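Local coordinates for Bd3460 (Bdellovibrio bacteriovorus, PDB 5CEC), which is an ankyrin-repeat immunity protein that binds the predatory endopeptidase Bd3459 and probably protects Bdellovibrio from its own enzyme during prey invasion, at residues B[192-195]-B[196-200]. Sequence-based numbering, arbitrary orientation.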
ATOM      1  N   LEU B 192     -20.709 -19.927  25.350  1.00 18.74           N
ATOM      2  CA  LEU B 192     -19.366 -20.428  25.639  1.00 19.01           C
ATOM      3  C   LEU B 192     -18.665 -19.526  26.638  1.00 19.81           C
ATOM      4  O   LEU B 192     -18.859 -18.311  26.644  1.00 21.83           O
ATOM      5  CB  LEU B 192     -18.533 -20.530  24.362  1.00 19.33           C
ATOM      6  CG  LEU B 192     -19.103 -21.483  23.307  1.00 21.66           C
ATOM      7  CD1 LEU B 192     -18.301 -21.436  22.021  1.00 23.91           C
ATOM      8  CD2 LEU B 192     -19.099 -22.907  23.846  1.00 22.87           C
ATOM      9  N   LYS B 193     -17.819 -20.131  27.448  1.00 20.11           N
ATOM     10  CA  LYS B 193     -16.945 -19.391  28.333  1.00 20.23           C
ATOM     11  C   LYS B 193     -15.494 -19.703  27.988  1.00 18.62           C
ATOM     12  O   LYS B 193     -15.156 -20.840  27.655  1.00 20.11           O
ATOM     13  CB  LYS B 193     -17.231 -19.805  29.768  1.00 22.38           C
ATOM     14  CG  LYS B 193     -18.558 -19.279  30.289  1.00 26.46           C
ATOM     15  CD  LYS B 193     -18.811 -19.685  31.722  1.00 29.67           C
ATOM     16  CE  LYS B 193     -20.053 -18.976  32.236  1.00 34.35           C
ATOM     17  NZ  LYS B 193     -20.350 -19.337  33.642  1.00 39.99           N
ATOM     18  N   ASN B 194     -14.638 -18.686  28.067  1.00 18.04           N
ATOM     19  CA  ASN B 194     -13.215 -18.863  27.871  1.00 18.00           C
ATOM     20  C   ASN B 194     -12.572 -19.465  29.111  1.00 19.18           C
ATOM     21  O   ASN B 194     -13.253 -19.801  30.089  1.00 20.36           O
ATOM     22  CB  ASN B 194     -12.549 -17.545  27.417  1.00 17.00           C
ATOM     23  CG  ASN B 194     -12.512 -16.488  28.499  1.00 17.85           C
ATOM     24  OD1 ASN B 194     -12.739 -16.767  29.672  1.00 19.40           O
ATOM     25  ND2 ASN B 194     -12.218 -15.258  28.098  1.00 18.69           N
ATOM     26  N   LYS B 195     -11.249 -19.623  29.055  1.00 19.22           N
ATOM     27  CA  LYS B 195     -10.531 -20.281  30.143  1.00 20.12           C
ATOM     28  C   LYS B 195     -10.453 -19.441  31.441  1.00 23.59           C
ATOM     29  O   LYS B 195     -10.129 -19.986  32.511  1.00 29.06           O
ATOM     30  CB  LYS B 195      -9.154 -20.779  29.671  1.00 20.96           C
ATOM     31  CG  LYS B 195      -9.263 -22.028  28.807  1.00 24.81           C
ATOM     32  CD  LYS B 195      -7.980 -22.474  28.139  1.00 28.24           C
ATOM     33  CE  LYS B 195      -8.239 -23.730  27.306  1.00 27.56           C
ATOM     34  NZ  LYS B 195      -6.981 -24.212  26.632  1.00 29.63           N
ATOM     35  N   LYS B 196     -10.787 -18.146  31.348  1.00 22.18           N
ATOM     36  CA  LYS B 196     -10.977 -17.264  32.503  1.00 23.57           C
ATOM     37  C   LYS B 196     -12.407 -17.296  33.050  1.00 23.87           C
ATOM     38  O   LYS B 196     -12.701 -16.623  34.028  1.00 30.14           O
ATOM     39  CB  LYS B 196     -10.602 -15.814  32.178  1.00 25.78           C
ATOM     40  CG  LYS B 196      -9.131 -15.546  31.876  1.00 28.54           C
ATOM     41  CD  LYS B 196      -9.016 -14.057  31.612  1.00 34.77           C
ATOM     42  CE  LYS B 196      -7.655 -13.621  31.138  1.00 42.10           C
ATOM     43  NZ  LYS B 196      -7.744 -12.179  30.760  1.00 43.96           N
ATOM     44  N   GLY B 197     -13.289 -18.074  32.425  1.00 22.52           N
ATOM     45  CA  GLY B 197     -14.693 -18.134  32.814  1.00 23.08           C
ATOM     46  C   GLY B 197     -15.573 -17.018  32.283  1.00 22.33           C
ATOM     47  O   GLY B 197     -16.691 -16.829  32.756  1.00 26.40           O
ATOM     48  N   GLN B 198     -15.066 -16.270  31.313  1.00 20.59           N
ATOM     49  CA  GLN B 198     -15.776 -15.139  30.738  1.00 20.75           C
ATOM     50  C   GLN B 198     -16.582 -15.534  29.497  1.00 19.38           C
ATOM     51  O   GLN B 198     -16.138 -16.329  28.674  1.00 19.23           O
ATOM     52  CB  GLN B 198     -14.792 -14.047  30.295  1.00 19.69           C
ATOM     53  CG  GLN B 198     -13.879 -13.477  31.367  1.00 20.76           C
ATOM     54  CD  GLN B 198     -12.877 -12.513  30.737  1.00 22.71           C
ATOM     55  OE1 GLN B 198     -12.056 -12.911  29.917  1.00 22.31           O
ATOM     56  NE2 GLN B 198     -12.962 -11.236  31.101  1.00 26.09           N
ATOM     57  N   THR B 199     -17.760 -14.947  29.356  1.00 18.43           N
ATOM     58  CA  THR B 199     -18.524 -15.016  28.114  1.00 19.25           C
ATOM     59  C   THR B 199     -18.077 -13.929  27.147  1.00 17.48           C
ATOM     60  O   THR B 199     -17.317 -13.029  27.512  1.00 18.26           O
ATOM     61  CB  THR B 199     -20.009 -14.810  28.395  1.00 21.42           C
ATOM     62  OG1 THR B 199     -20.187 -13.518  28.980  1.00 21.71           O
ATOM     63  CG2 THR B 199     -20.569 -15.895  29.339  1.00 23.36           C
ATOM     64  N   ALA B 200     -18.588 -13.962  25.925  1.00 16.38           N
ATOM     65  CA  ALA B 200     -18.341 -12.898  24.963  1.00 17.11           C
ATOM     66  C   ALA B 200     -18.873 -11.557  25.471  1.00 15.83           C
ATOM     67  O   ALA B 200     -18.233 -10.537  25.303  1.00 16.17           O
ATOM     68  CB  ALA B 200     -18.928 -13.242  23.605  1.00 17.30           C
TER
HETATM   69  O   HOH W   1     -19.979 -16.354  25.103  1.00 23.57           O
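Asn194 opens a type I beta turn that ends at Gly197, and its side chain meets Gln198, the next residue. The turn is closed by Gly197 N, which donates to Asn194 O. Asn194 N bonds to Gln198 O at 2.9 Å, fairly straight.

The Asn194 side chain folds back into the turn. Asn194 CB lies 4.0 Å from Gln198 O. Asn194 CG is flanked by its own N and C (chi1 69°), which turns OD1 toward the backbone N-H groups of Lys196 and Gln198. Asn194 OD1 then takes Gln198 N at 2.9 Å, with the donor well above the carbonyl plane. Lys196 N makes a weak, bent bond to the same oxygen. Asn194 ND2 gives one hydrogen to Gln198 OE1 at 3.0 Å. This bond is almost linear (174°), and OE1 lies in the Asn194 amide plane, although the two amides are turned 40° apart. ND2 also bonds to Glu165, and Gln198 NE2 reaches Glu206 in helix 200-206.

Near the open end, a water bridges Leu192 O and Ala200 N. Lys193 CG lies alongside Thr199 CG2 at 4.0 Å. Thr199 is the N-cap of helix 200-206.

This is a beta-hairpin-like loop of the ankyrin fold, leading into the next helix. Bonds at both ends of the buried Asn194 amide fix its flip and tie the turn to helix 200-206 through Gln198.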